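Csc2 (Thermofilum pendens, PDB 4TXD) is a Cas7-family protein with an RRM-type domain and a zinc site, and probably binds RNA as part of type I-D CRISPR prokaryotic immunity. Local coordinates at residues 80-84 against 85-89; 294-297 against 298-302; 303-306 against 307-311; 316-320 against 321-325. All blocks are in the same frame, centred on the assembly; numbering follows the deposited sequence.

Contact 1: residues 80-84 against 85-89; sequences LEYSG and GAMEV
Leu80 N donates to Met87 O over 2.8 Å in an almost straight bond (173°), and Met87 N answers to Leu80 O at 3.0 Å. The reciprocal pair belongs to the antiparallel beta hairpin of strands 77-82 and 85-92, at one border of the seven-stranded sheet. Leu80 O also receives a CA-H...O contact from Ala86, whose CA lies 3.3 Å away. Nearer the bend, Tyr82 and Gly85 are paired in the same hydrogen-bonded way and bracket a type I turn with Ser83 and Gly84 at its corners. The closing donor, Gly85 N, sits well above the plane of the Tyr82 carbonyl, and Gly85 adopts a phi of 147° that it can hold because no CB presses on Gly84 O.

With CG set between the backbone N and the carbonyl carbon (chi1 65°), the Tyr82 ring folds back along the hairpin, and Gly85 N rests 3.8 Å above its centre. Met87 comes across this ring at about a right angle. Its chain bends at the sulfur, and its CE reaches to 3.3 Å from Tyr82 OH, while SD makes an oblique Met-aromatic contact. A water 2.8 Å from Tyr82 OH gives a weak bond to Ala86 O. On the same face, covered by Tyr296 and Ala299 of helix 295-301, Leu80 CG meets Val89 CG2 at 3.9 Å.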
ATOM      1  N   LEU A  80      14.051 -11.881  15.059  1.00 18.82           N
ATOM      2  CA  LEU A  80      12.871 -12.151  15.818  1.00 19.91           C
ATOM      3  C   LEU A  80      13.276 -12.775  17.137  1.00 24.24           C
ATOM      4  O   LEU A  80      13.899 -13.775  17.140  1.00 24.28           O
ATOM      5  CB  LEU A  80      12.001 -13.168  15.116  1.00 28.12           C
ATOM      6  CG  LEU A  80      11.145 -12.853  13.923  1.00 31.97           C
ATOM      7  CD1 LEU A  80      10.401 -14.105  13.528  1.00 21.99           C
ATOM      8  CD2 LEU A  80      10.191 -11.743  14.236  1.00 28.01           C
ATOM      9  N   GLU A  81      12.911 -12.149  18.233  1.00 25.13           N
ATOM     10  CA  GLU A  81      13.080 -12.726  19.555  1.00 26.74           C
ATOM     11  C   GLU A  81      11.793 -13.419  19.951  1.00 36.49           C
ATOM     12  O   GLU A  81      10.704 -12.853  19.817  1.00 31.52           O
ATOM     13  CB  GLU A  81      13.448 -11.656  20.581  1.00 27.98           C
ATOM     14  CG  GLU A  81      14.810 -11.876  21.206  1.00 58.08           C
ATOM     15  CD  GLU A  81      15.776 -10.759  20.893  1.00 70.08           C
ATOM     16  OE1 GLU A  81      15.363  -9.582  20.983  1.00 62.48           O
ATOM     17  OE2 GLU A  81      16.943 -11.057  20.557  1.00 70.16           O
ATOM     18  N   TYR A  82      11.915 -14.656  20.415  1.00 25.62           N
ATOM     19  CA  TYR A  82      10.747 -15.440  20.801  1.00 31.25           C
ATOM     20  C   TYR A  82      11.109 -16.370  21.959  1.00 30.81           C
ATOM     21  O   TYR A  82      12.224 -16.300  22.489  1.00 31.74           O
ATOM     22  CB  TYR A  82      10.203 -16.220  19.606  1.00 28.47           C
ATOM     23  CG  TYR A  82      11.130 -17.289  19.046  1.00 30.94           C
ATOM     24  CD1 TYR A  82      12.238 -16.953  18.273  1.00 23.34           C
ATOM     25  CD2 TYR A  82      10.868 -18.636  19.257  1.00 32.96           C
ATOM     26  CE1 TYR A  82      13.073 -17.927  17.749  1.00 25.69           C
ATOM     27  CE2 TYR A  82      11.689 -19.624  18.729  1.00 35.00           C
ATOM     28  CZ  TYR A  82      12.794 -19.270  17.979  1.00 29.07           C
ATOM     29  OH  TYR A  82      13.612 -20.257  17.457  1.00 29.13           O
ATOM     30  N   SER A  83      10.166 -17.219  22.361  1.00 41.09           N
ATOM     31  CA  SER A  83      10.320 -18.010  23.582  1.00 55.29           C
ATOM     32  C   SER A  83      11.515 -18.959  23.514  1.00 37.78           C
ATOM     33  O   SER A  83      12.261 -19.109  24.483  1.00 51.90           O
ATOM     34  CB  SER A  83       9.046 -18.810  23.870  1.00 49.61           C
ATOM     35  OG  SER A  83       8.830 -19.779  22.858  1.00 63.59           O
ATOM     36  N   GLY A  84      11.690 -19.597  22.369  1.00 33.65           N
ATOM     37  CA  GLY A  84      12.760 -20.557  22.198  1.00 36.47           C
ATOM     38  C   GLY A  84      14.104 -19.964  21.833  1.00 33.26           C
ATOM     39  O   GLY A  84      15.072 -20.696  21.692  1.00 31.57           O
ATOM     40  N   GLY A  85      14.175 -18.645  21.666  1.00 26.47           N
ATOM     41  CA  GLY A  85      15.453 -18.014  21.377  1.00 29.38           C
ATOM     42  C   GLY A  85      15.377 -16.796  20.475  1.00 32.28           C
ATOM     43  O   GLY A  85      14.589 -15.883  20.718  1.00 26.43           O
ATOM     44  N   ALA A  86      16.210 -16.781  19.440  1.00 22.55           N
ATOM     45  CA  ALA A  86      16.271 -15.652  18.519  1.00 23.33           C
ATOM     46  C   ALA A  86      16.699 -16.137  17.149  1.00 20.10           C
ATOM     47  O   ALA A  86      17.622 -16.957  17.043  1.00 20.77           O
ATOM     48  CB  ALA A  86      17.238 -14.586  19.037  1.00 26.21           C
ATOM     49  N   MET A  87      16.029 -15.659  16.104  1.00 19.05           N
ATOM     50  CA  MET A  87      16.405 -16.035  14.725  1.00 21.55           C
ATOM     51  C   MET A  87      16.366 -14.826  13.780  1.00 22.47           C
ATOM     52  O   MET A  87      15.432 -14.020  13.818  1.00 21.88           O
ATOM     53  CB  MET A  87      15.508 -17.168  14.174  1.00 29.25           C
ATOM     54  CG  MET A  87      14.005 -16.912  14.122  1.00 31.29           C
ATOM     55  SD  MET A  87      13.060 -18.183  13.167  1.00 32.87           S
ATOM     56  CE  MET A  87      13.219 -19.646  14.209  1.00 39.19           C
ATOM     57  N   GLU A  88      17.360 -14.723  12.947  1.00 21.58           N
ATOM     58  CA  GLU A  88      17.371 -13.697  11.967  1.00 21.14           C
ATOM     59  C   GLU A  88      16.616 -14.187  10.738  1.00 19.27           C
ATOM     60  O   GLU A  88      16.853 -15.248  10.276  1.00 18.47           O
ATOM     61  CB  GLU A  88      18.776 -13.197  11.759  1.00 28.89           C
ATOM     62  CG  GLU A  88      19.406 -13.345  10.429  1.00 55.42           C
ATOM     63  CD  GLU A  88      20.931 -13.471  10.531  1.00 78.33           C
ATOM     64  OE1 GLU A  88      21.448 -14.493  10.053  1.00 46.21           O
ATOM     65  OE2 GLU A  88      21.571 -12.575  11.106  1.00 75.26           O
ATOM     66  N   VAL A  89      15.639 -13.400  10.318  1.00 18.71           N
ATOM     67  CA  VAL A  89      14.737 -13.802   9.246  1.00 17.53           C
ATOM     68  C   VAL A  89      14.720 -12.721   8.177  1.00 15.21           C
ATOM     69  O   VAL A  89      15.004 -11.556   8.460  1.00 17.02           O
ATOM     70  CB  VAL A  89      13.286 -14.020   9.760  1.00 17.29           C
ATOM     71  CG1 VAL A  89      13.224 -15.179  10.770  1.00 20.41           C
ATOM     72  CG2 VAL A  89      12.727 -12.726  10.369  1.00 19.81           C
TER
HETATM   73  O   HOH W   1      16.091 -19.606  16.421  0.50 27.56           O

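Contact 2: residues 294-297 against 298-302; sequences TAYD and LAAEN
Leu298 N to Thr294 O (3.1 Å), Ala299 N to Ala295 O, Ala300 N to Tyr296 O (2.9 Å) and Glu301 N to Asp297 O form the backbone ladder of the short alpha helix 295-301, each bond spanning four residues. Side-chain polar bonds finish both ends. Thr294 is the N-cap: its OG1 accepts from Asp297 N at 3.1 Å, nearly straight at 166°. At the other end Asn302 ND2 donates to Leu298 O over 2.9 Å, with that oxygen close to the plane of the amide.

Apolar contact between the segments is lighter. The ring of Tyr296 passes obliquely by Ala300, CE2 lying 4.3 Å from CB. With CG opposite the backbone N (chi1 177°), this ring stands out from the helix toward strand 77-82, where its OH is hydrogen-bonded to Glu81 N. Glu301 OE2 ties the helix to helix 307-321 by a salt bridge with Arg317 NE.

The chemistry implies a helix closed off by its own flanking residues, and the carboxylate of Asp297 in its first turn would be expected to interact favourably with the helix dipole.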
ATOM      1  N   THR A 294       1.136  -5.776  16.122  1.00 28.87           N
ATOM      2  CA  THR A 294       2.167  -5.353  15.165  1.00 22.93           C
ATOM      3  C   THR A 294       2.616  -6.569  14.381  1.00 29.37           C
ATOM      4  O   THR A 294       2.541  -7.691  14.887  1.00 24.75           O
ATOM      5  CB  THR A 294       3.424  -4.707  15.833  1.00 30.05           C
ATOM      6  OG1 THR A 294       4.184  -5.707  16.524  1.00 23.77           O
ATOM      7  CG2 THR A 294       3.063  -3.557  16.801  1.00 31.05           C
ATOM      8  N   ALA A 295       3.113  -6.368  13.181  1.00 18.97           N
ATOM      9  CA  ALA A 295       3.594  -7.467  12.394  1.00 23.49           C
ATOM     10  C   ALA A 295       4.706  -8.223  13.126  1.00 22.98           C
ATOM     11  O   ALA A 295       4.739  -9.409  13.122  1.00 24.70           O
ATOM     12  CB  ALA A 295       4.088  -6.985  11.063  1.00 20.40           C
ATOM     13  N   TYR A 296       5.599  -7.488  13.746  1.00 20.99           N
ATOM     14  CA  TYR A 296       6.659  -8.083  14.525  1.00 20.52           C
ATOM     15  C   TYR A 296       6.155  -9.046  15.594  1.00 23.63           C
ATOM     16  O   TYR A 296       6.619 -10.121  15.688  1.00 19.96           O
ATOM     17  CB  TYR A 296       7.545  -7.037  15.185  1.00 18.78           C
ATOM     18  CG  TYR A 296       8.612  -7.656  16.056  1.00 20.38           C
ATOM     19  CD1 TYR A 296       9.811  -8.044  15.537  1.00 20.49           C
ATOM     20  CD2 TYR A 296       8.394  -7.889  17.384  1.00 23.09           C
ATOM     21  CE1 TYR A 296      10.767  -8.622  16.308  1.00 23.31           C
ATOM     22  CE2 TYR A 296       9.345  -8.476  18.164  1.00 27.27           C
ATOM     23  CZ  TYR A 296      10.537  -8.839  17.620  1.00 29.49           C
ATOM     24  OH  TYR A 296      11.481  -9.402  18.377  1.00 27.87           O
ATOM     25  N   ASP A 297       5.217  -8.602  16.409  1.00 23.47           N
ATOM     26  CA  ASP A 297       4.720  -9.430  17.481  1.00 25.91           C
ATOM     27  C   ASP A 297       4.060 -10.683  16.943  1.00 26.68           C
ATOM     28  O   ASP A 297       4.211 -11.726  17.476  1.00 25.85           O
ATOM     29  CB  ASP A 297       3.784  -8.646  18.397  1.00 24.48           C
ATOM     30  CG  ASP A 297       4.493  -7.585  19.162  1.00 31.86           C
ATOM     31  OD1 ASP A 297       5.649  -7.751  19.470  1.00 33.40           O
ATOM     32  OD2 ASP A 297       3.891  -6.583  19.468  1.00 37.63           O
ATOM     33  N   LEU A 298       3.337 -10.543  15.854  1.00 22.28           N
ATOM     34  CA  LEU A 298       2.659 -11.666  15.268  1.00 21.37           C
ATOM     35  C   LEU A 298       3.647 -12.692  14.742  1.00 23.77           C
ATOM     36  O   LEU A 298       3.496 -13.853  14.938  1.00 25.85           O
ATOM     37  CB  LEU A 298       1.712 -11.206  14.184  1.00 22.35           C
ATOM     38  CG  LEU A 298       0.513 -10.390  14.656  1.00 21.44           C
ATOM     39  CD1 LEU A 298      -0.258  -9.823  13.498  1.00 23.41           C
ATOM     40  CD2 LEU A 298      -0.390 -11.240  15.503  1.00 24.44           C
ATOM     41  N   ALA A 299       4.670 -12.219  14.079  1.00 22.81           N
ATOM     42  CA  ALA A 299       5.688 -13.083  13.558  1.00 21.60           C
ATOM     43  C   ALA A 299       6.446 -13.780  14.681  1.00 22.68           C
ATOM     44  O   ALA A 299       6.709 -14.921  14.599  1.00 23.19           O
ATOM     45  CB  ALA A 299       6.635 -12.325  12.674  1.00 18.39           C
ATOM     46  N   ALA A 300       6.772 -13.048  15.718  1.00 21.99           N
ATOM     47  CA  ALA A 300       7.490 -13.607  16.844  1.00 25.11           C
ATOM     48  C   ALA A 300       6.706 -14.729  17.496  1.00 31.68           C
ATOM     49  O   ALA A 300       7.251 -15.713  17.867  1.00 28.44           O
ATOM     50  CB  ALA A 300       7.848 -12.537  17.841  1.00 21.67           C
ATOM     51  N   GLU A 301       5.408 -14.551  17.578  1.00 27.85           N
ATOM     52  CA  GLU A 301       4.477 -15.557  18.041  1.00 35.83           C
ATOM     53  C   GLU A 301       4.499 -16.810  17.215  1.00 33.76           C
ATOM     54  O   GLU A 301       4.068 -17.818  17.652  1.00 28.87           O
ATOM     55  CB  GLU A 301       3.073 -15.028  17.849  1.00 43.41           C
ATOM     56  CG  GLU A 301       2.418 -14.448  19.045  1.00 38.49           C
ATOM     57  CD  GLU A 301       0.982 -14.107  18.730  1.00 57.42           C
ATOM     58  OE1 GLU A 301       0.218 -15.021  18.459  1.00 41.77           O
ATOM     59  OE2 GLU A 301       0.651 -12.940  18.719  1.00 63.04           O
ATOM     60  N   ASN A 302       4.922 -16.674  15.974  1.00 24.78           N
ATOM     61  CA  ASN A 302       4.880 -17.740  15.005  1.00 25.19           C
ATOM     62  C   ASN A 302       6.260 -18.175  14.485  1.00 25.58           C
ATOM     63  O   ASN A 302       6.352 -18.870  13.537  1.00 22.76           O
ATOM     64  CB  ASN A 302       3.985 -17.351  13.844  1.00 27.86           C
ATOM     65  CG  ASN A 302       2.529 -17.394  14.191  1.00 31.34           C
ATOM     66  OD1 ASN A 302       1.956 -18.441  14.238  1.00 32.13           O
ATOM     67  ND2 ASN A 302       1.935 -16.252  14.425  1.00 26.94           N
TER

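Contact 3: residues 303-306 against 307-311; sequences AGKG and YEEVK
Gly306 O accepts from Val310 N at 2.9 Å, a nearly linear bond (167°) that starts the i to i+4 pattern of the helix. The amide of Gly306 is satisfied differently: its N donates to a water at 2.8 Å, and the same water donates on to Glu309 OE1 over 2.7 Å. A second water joins Lys305 to that oxygen, accepting from Lys305 NZ at 3.0 Å and donating to Glu309 OE1 at 2.8 Å. OE1 is therefore gripped by two water hydrogens, which should help to fix the turn of the carboxylate.

Gly306 is the N-cap of helix 307-321, and Glu309 takes the position from which the side chain of a capping box bonds back to the N-cap N-H. Water mediates that link here, and with glycine at the N-cap the other half of the box is absent. Glu309 reaches the site with CG anti to its own N (chi1 -174°) and an extended chain. Lys305 bends at chi2 (-44°) and lays its methylenes against the carboxylate, CD 3.6 Å from Glu309 OE2. The charges themselves are not in a salt bridge, as Lys305 NZ and Glu309 OE2 are 4.3 Å apart, although their attraction probably still counts. Lys305 O takes a bond from Thr205 OG1.

Beneath this polar layer Lys305 CB packs on Val310 CG2 at 3.8 Å, while Val310 is itself covered by Ile242 of strand 240-247. At the first residue of the helix, Tyr307 OH is hydrogen-bonded to Glu281 OE1 and takes a weak bond from Lys311 NZ, one turn further on, and Arg60 makes a cation-pi contact with the Tyr307 ring.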
ATOM      1  N   ALA A 303       7.296 -17.761  15.176  1.00 23.61           N
ATOM      2  CA  ALA A 303       8.652 -18.090  14.827  1.00 24.37           C
ATOM      3  C   ALA A 303       8.868 -19.570  14.572  1.00 29.84           C
ATOM      4  O   ALA A 303       8.539 -20.379  15.365  1.00 27.17           O
ATOM      5  CB  ALA A 303       9.593 -17.625  15.899  1.00 23.21           C
ATOM      6  N   GLY A 304       9.460 -19.877  13.451  1.00 25.37           N
ATOM      7  CA  GLY A 304       9.813 -21.249  13.126  1.00 23.42           C
ATOM      8  C   GLY A 304       8.712 -22.033  12.428  1.00 25.83           C
ATOM      9  O   GLY A 304       8.940 -23.159  11.968  1.00 25.98           O
ATOM     10  N   LYS A 305       7.530 -21.457  12.327  1.00 20.92           N
ATOM     11  CA  LYS A 305       6.398 -22.143  11.755  1.00 19.02           C
ATOM     12  C   LYS A 305       6.166 -21.878  10.282  1.00 28.20           C
ATOM     13  O   LYS A 305       6.465 -20.841   9.803  1.00 23.51           O
ATOM     14  CB  LYS A 305       5.130 -21.827  12.521  1.00 23.88           C
ATOM     15  CG  LYS A 305       5.198 -22.036  14.008  1.00 28.90           C
ATOM     16  CD  LYS A 305       5.885 -23.320  14.366  1.00 29.59           C
ATOM     17  CE  LYS A 305       5.939 -23.527  15.866  1.00 29.98           C
ATOM     18  NZ  LYS A 305       6.620 -24.774  16.252  1.00 28.07           N
ATOM     19  N   GLY A 306       5.610 -22.862   9.598  1.00 25.13           N
ATOM     20  CA  GLY A 306       5.351 -22.782   8.182  1.00 27.84           C
ATOM     21  C   GLY A 306       3.989 -22.246   7.799  1.00 24.37           C
ATOM     22  O   GLY A 306       3.198 -21.988   8.635  1.00 27.56           O
ATOM     23  N   TYR A 307       3.759 -22.084   6.509  1.00 26.69           N
ATOM     24  CA  TYR A 307       2.595 -21.394   5.995  1.00 28.28           C
ATOM     25  C   TYR A 307       1.247 -21.787   6.606  1.00 30.59           C
ATOM     26  O   TYR A 307       0.540 -20.967   7.085  1.00 25.40           O
ATOM     27  CB  TYR A 307       2.533 -21.455   4.472  1.00 27.77           C
ATOM     28  CG  TYR A 307       1.262 -20.909   3.883  1.00 30.94           C
ATOM     29  CD1 TYR A 307       1.040 -19.555   3.797  1.00 28.70           C
ATOM     30  CD2 TYR A 307       0.284 -21.750   3.416  1.00 35.89           C
ATOM     31  CE1 TYR A 307      -0.123 -19.055   3.267  1.00 33.13           C
ATOM     32  CE2 TYR A 307      -0.871 -21.268   2.878  1.00 39.64           C
ATOM     33  CZ  TYR A 307      -1.084 -19.919   2.814  1.00 39.99           C
ATOM     34  OH  TYR A 307      -2.218 -19.435   2.281  1.00 33.30           O
ATOM     35  N   GLU A 308       0.909 -23.059   6.553  1.00 33.79           N
ATOM     36  CA  GLU A 308      -0.386 -23.502   7.025  1.00 28.25           C
ATOM     37  C   GLU A 308      -0.546 -23.319   8.508  1.00 24.35           C
ATOM     38  O   GLU A 308      -1.574 -22.924   8.945  1.00 32.49           O
ATOM     39  CB  GLU A 308      -0.677 -24.931   6.601  1.00 34.66           C
ATOM     40  CG  GLU A 308      -0.685 -25.136   5.110  1.00 40.49           C
ATOM     41  CD  GLU A 308      -1.927 -24.594   4.438  1.00 44.14           C
ATOM     42  OE1 GLU A 308      -2.875 -24.267   5.137  1.00 42.83           O
ATOM     43  OE2 GLU A 308      -1.935 -24.495   3.216  1.00 40.79           O
ATOM     44  N   GLU A 309       0.485 -23.593   9.275  1.00 25.48           N
ATOM     45  CA  GLU A 309       0.412 -23.421  10.702  1.00 23.66           C
ATOM     46  C   GLU A 309       0.279 -21.945  11.065  1.00 31.26           C
ATOM     47  O   GLU A 309      -0.473 -21.566  11.914  1.00 28.81           O
ATOM     48  CB  GLU A 309       1.598 -24.048  11.390  1.00 24.97           C
ATOM     49  CG  GLU A 309       1.501 -24.011  12.880  1.00 30.61           C
ATOM     50  CD  GLU A 309       2.537 -24.863  13.579  1.00 33.54           C
ATOM     51  OE1 GLU A 309       3.279 -25.562  12.925  1.00 39.12           O
ATOM     52  OE2 GLU A 309       2.614 -24.796  14.783  1.00 45.14           O
ATOM     53  N   VAL A 310       1.046 -21.121  10.392  1.00 31.09           N
ATOM     54  CA  VAL A 310       0.985 -19.697  10.620  1.00 25.42           C
ATOM     55  C   VAL A 310      -0.412 -19.164  10.350  1.00 24.25           C
ATOM     56  O   VAL A 310      -0.930 -18.450  11.121  1.00 25.48           O
ATOM     57  CB  VAL A 310       2.023 -18.959   9.765  1.00 26.19           C
ATOM     58  CG1 VAL A 310       1.796 -17.467   9.778  1.00 20.64           C
ATOM     59  CG2 VAL A 310       3.402 -19.264  10.257  1.00 24.33           C
ATOM     60  N   LYS A 311      -0.971 -19.516   9.214  1.00 25.70           N
ATOM     61  CA  LYS A 311      -2.265 -19.016   8.841  1.00 26.38           C
ATOM     62  C   LYS A 311      -3.319 -19.429   9.868  1.00 41.25           C
ATOM     63  O   LYS A 311      -4.088 -18.628  10.316  1.00 30.03           O
ATOM     64  CB  LYS A 311      -2.650 -19.461   7.444  1.00 30.20           C
ATOM     65  CG  LYS A 311      -3.838 -18.699   6.942  1.00 35.08           C
ATOM     66  CD  LYS A 311      -4.576 -19.296   5.788  1.00 42.08           C
ATOM     67  CE  LYS A 311      -3.733 -20.052   4.824  1.00 47.36           C
ATOM     68  NZ  LYS A 311      -4.533 -20.488   3.667  1.00 39.99           N
TER
HETATM   69  O   HOH W   2       4.941 -26.758  14.792  1.00 39.01           O
HETATM   70  O   HOH W   3       4.767 -25.323  10.707  1.00 36.28           O

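Contact 4: residues 316-320 against 321-325; sequences ERLEK and LGFTP
This is a helix C-terminal cap: helix 307-321 ends and the chain turns into strand 324-325, an outermost strand of the sheet. Phe323 N bonds back to Leu318 O at 3.0 Å, and Gly322 N to Glu319 O at the same 3.0 Å, the latter from above the carbonyl plane. Leu321 N also bonds Arg317 O, with a weak second bond to Leu318 O.

With Gly322 at a positive phi of 91°, the bonds from Phe323 N to Leu318 O and from Gly322 N to Glu319 O define a Schellman motif, and the apolar pair that often accompanies one is present in Leu318 and Phe323. Leu318 CD2 lies over the centre of the Phe323 ring, 3.9 Å from the centroid and 9° off its normal, a clear CH-pi contact, while the CB atoms of the two residues meet at 3.9 Å. Both side chains also pack on Val56 of strand 52-61.

Separately, Leu321 sets CD2 over one face of the Arg317 guanidinium, 4.0 Å from CZ and offset to the rim. The Arg317 chain, bent at chi2 (76°), has Glu301 as the partner of its NE. A water donates to both Glu319 O and Phe323 O, each at 3.0 Å.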
ATOM      1  N   GLU A 316      -6.788 -17.478  14.430  1.00 37.85           N
ATOM      2  CA  GLU A 316      -7.259 -17.558  15.792  1.00 38.44           C
ATOM      3  C   GLU A 316      -6.860 -16.333  16.594  1.00 38.52           C
ATOM      4  O   GLU A 316      -7.636 -15.800  17.331  1.00 33.68           O
ATOM      5  CB  GLU A 316      -6.738 -18.793  16.501  1.00 37.97           C
ATOM      6  CG  GLU A 316      -6.898 -20.087  15.749  1.00 53.98           C
ATOM      7  CD  GLU A 316      -6.432 -21.281  16.549  1.00 68.25           C
ATOM      8  OE1 GLU A 316      -5.638 -21.121  17.483  1.00 73.27           O
ATOM      9  OE2 GLU A 316      -6.869 -22.377  16.256  1.00 64.18           O
ATOM     10  N   ARG A 317      -5.625 -15.906  16.450  1.00 29.91           N
ATOM     11  CA  ARG A 317      -5.145 -14.762  17.181  1.00 29.16           C
ATOM     12  C   ARG A 317      -5.903 -13.497  16.809  1.00 36.89           C
ATOM     13  O   ARG A 317      -6.211 -12.695  17.649  1.00 31.19           O
ATOM     14  CB  ARG A 317      -3.660 -14.569  16.956  1.00 35.35           C
ATOM     15  CG  ARG A 317      -3.074 -13.382  17.648  1.00 31.47           C
ATOM     16  CD  ARG A 317      -2.892 -13.618  19.119  1.00 40.31           C
ATOM     17  NE  ARG A 317      -2.225 -12.515  19.743  1.00 39.34           N
ATOM     18  CZ  ARG A 317      -2.624 -11.908  20.850  1.00 65.89           C
ATOM     19  NH1 ARG A 317      -3.714 -12.292  21.494  1.00 45.50           N
ATOM     20  NH2 ARG A 317      -1.927 -10.892  21.315  1.00 52.43           N
ATOM     21  N   LEU A 318      -6.203 -13.350  15.540  1.00 28.22           N
ATOM     22  CA  LEU A 318      -6.888 -12.176  15.086  1.00 34.97           C
ATOM     23  C   LEU A 318      -8.301 -12.152  15.658  1.00 42.33           C
ATOM     24  O   LEU A 318      -8.787 -11.136  16.030  1.00 34.72           O
ATOM     25  CB  LEU A 318      -6.894 -12.095  13.575  1.00 25.10           C
ATOM     26  CG  LEU A 318      -5.517 -11.825  12.957  1.00 29.52           C
ATOM     27  CD1 LEU A 318      -5.589 -11.715  11.472  1.00 27.06           C
ATOM     28  CD2 LEU A 318      -4.866 -10.603  13.533  1.00 28.76           C
ATOM     29  N   GLU A 319      -8.922 -13.306  15.731  1.00 38.25           N
ATOM     30  CA  GLU A 319     -10.253 -13.391  16.320  1.00 40.21           C
ATOM     31  C   GLU A 319     -10.219 -12.956  17.777  1.00 38.88           C
ATOM     32  O   GLU A 319     -11.025 -12.124  18.202  1.00 41.68           O
ATOM     33  CB  GLU A 319     -10.822 -14.802  16.207  1.00 47.90           C
ATOM     34  CG  GLU A 319     -12.255 -14.910  16.719  1.00 50.70           C
ATOM     35  CD  GLU A 319     -12.780 -16.328  16.679  1.00 76.88           C
ATOM     36  OE1 GLU A 319     -13.005 -16.904  17.766  1.00106.86           O
ATOM     37  OE2 GLU A 319     -12.969 -16.867  15.565  1.00 83.57           O
ATOM     38  N   LYS A 320      -9.273 -13.496  18.538  1.00 35.67           N
ATOM     39  CA  LYS A 320      -9.127 -13.096  19.931  1.00 33.47           C
ATOM     40  C   LYS A 320      -8.844 -11.600  20.081  1.00 47.02           C
ATOM     41  O   LYS A 320      -9.194 -10.998  21.099  1.00 44.74           O
ATOM     42  CB  LYS A 320      -8.018 -13.898  20.615  1.00 47.07           C
ATOM     43  CG  LYS A 320      -8.251 -15.396  20.632  1.00 61.75           C
ATOM     44  CD  LYS A 320      -7.406 -16.065  21.708  1.00 82.38           C
ATOM     45  CE  LYS A 320      -7.290 -17.568  21.486  1.00 80.48           C
ATOM     46  NZ  LYS A 320      -6.395 -17.894  20.337  1.00 97.80           N
ATOM     47  N   LEU A 321      -8.213 -11.002  19.073  1.00 39.48           N
ATOM     48  CA  LEU A 321      -7.857  -9.584  19.125  1.00 39.53           C
ATOM     49  C   LEU A 321      -9.024  -8.681  18.723  1.00 38.15           C
ATOM     50  O   LEU A 321      -8.938  -7.460  18.847  1.00 37.95           O
ATOM     51  CB  LEU A 321      -6.647  -9.301  18.226  1.00 41.23           C
ATOM     52  CG  LEU A 321      -5.278  -9.625  18.830  1.00 35.38           C
ATOM     53  CD1 LEU A 321      -4.165  -9.366  17.821  1.00 34.79           C
ATOM     54  CD2 LEU A 321      -5.062  -8.820  20.089  1.00 42.14           C
ATOM     55  N   GLY A 322     -10.101  -9.284  18.231  1.00 37.77           N
ATOM     56  CA  GLY A 322     -11.292  -8.535  17.884  1.00 43.32           C
ATOM     57  C   GLY A 322     -11.311  -8.068  16.443  1.00 46.90           C
ATOM     58  O   GLY A 322     -12.033  -7.133  16.104  1.00 39.49           O
ATOM     59  N   PHE A 323     -10.506  -8.716  15.603  1.00 34.12           N
ATOM     60  CA  PHE A 323     -10.474  -8.442  14.168  1.00 33.16           C
ATOM     61  C   PHE A 323     -11.666  -9.052  13.443  1.00 35.21           C
ATOM     62  O   PHE A 323     -12.126 -10.137  13.788  1.00 38.37           O
ATOM     63  CB  PHE A 323      -9.185  -8.990  13.538  1.00 39.53           C
ATOM     64  CG  PHE A 323      -8.003  -8.067  13.642  1.00 26.70           C
ATOM     65  CD1 PHE A 323      -7.383  -7.832  14.865  1.00 32.04           C
ATOM     66  CD2 PHE A 323      -7.484  -7.470  12.499  1.00 26.24           C
ATOM     67  CE1 PHE A 323      -6.281  -6.984  14.959  1.00 29.89           C
ATOM     68  CE2 PHE A 323      -6.388  -6.626  12.574  1.00 22.79           C
ATOM     69  CZ  PHE A 323      -5.783  -6.375  13.807  1.00 26.58           C
ATOM     70  N   THR A 324     -12.146  -8.355  12.420  1.00 29.29           N
ATOM     71  CA  THR A 324     -13.143  -8.897  11.519  1.00 37.65           C
ATOM     72  C   THR A 324     -12.449  -9.645  10.405  1.00 42.83           C
ATOM     73  O   THR A 324     -11.650  -9.056   9.676  1.00 34.68           O
ATOM     74  CB  THR A 324     -14.018  -7.797  10.909  1.00 33.07           C
ATOM     75  OG1 THR A 324     -14.649  -7.060  11.960  1.00 37.71           O
ATOM     76  CG2 THR A 324     -15.054  -8.394   9.974  1.00 33.96           C
ATOM     77  N   PRO A 325     -12.746 -10.946  10.269  1.00 38.53           N
ATOM     78  CA  PRO A 325     -12.091 -11.753   9.241  1.00 36.80           C
ATOM     79  C   PRO A 325     -12.385 -11.200   7.873  1.00 41.34           C
ATOM     80  O   PRO A 325     -13.443 -10.610   7.673  1.00 40.29           O
ATOM     81  CB  PRO A 325     -12.711 -13.148   9.423  1.00 42.21           C
ATOM     82  CG  PRO A 325     -13.974 -12.906  10.173  1.00 49.69           C
ATOM     83  CD  PRO A 325     -13.710 -11.732  11.058  1.00 41.18           C
TER
HETATM   84  O   HOH W   4     -13.140 -10.944  16.498  1.00 54.77           O

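The four contacts are linked through the hairpin and the two successive helices 295-301 and 307-321. Contacts 1 and 2, with centres about 11 Å apart, meet where helix 295-301 packs on the hairpin, Leu80 CD2 lying 3.8 Å from Tyr296 CE1. Contact 3 reaches the same hairpin through Ala303 CB, 3.5 Å from Tyr82 CG. Contacts 3 and 4 are the two ends of helix 307-321, about 17 Å apart between centres, and the salt bridge between Arg317 and Glu301 ties contact 4 to contact 2. Contacts 1 and 4 stay about 13 Å apart at their nearest atoms. All four lie away from the zinc bound by Cys146, Asp165, Cys168 and Cys171.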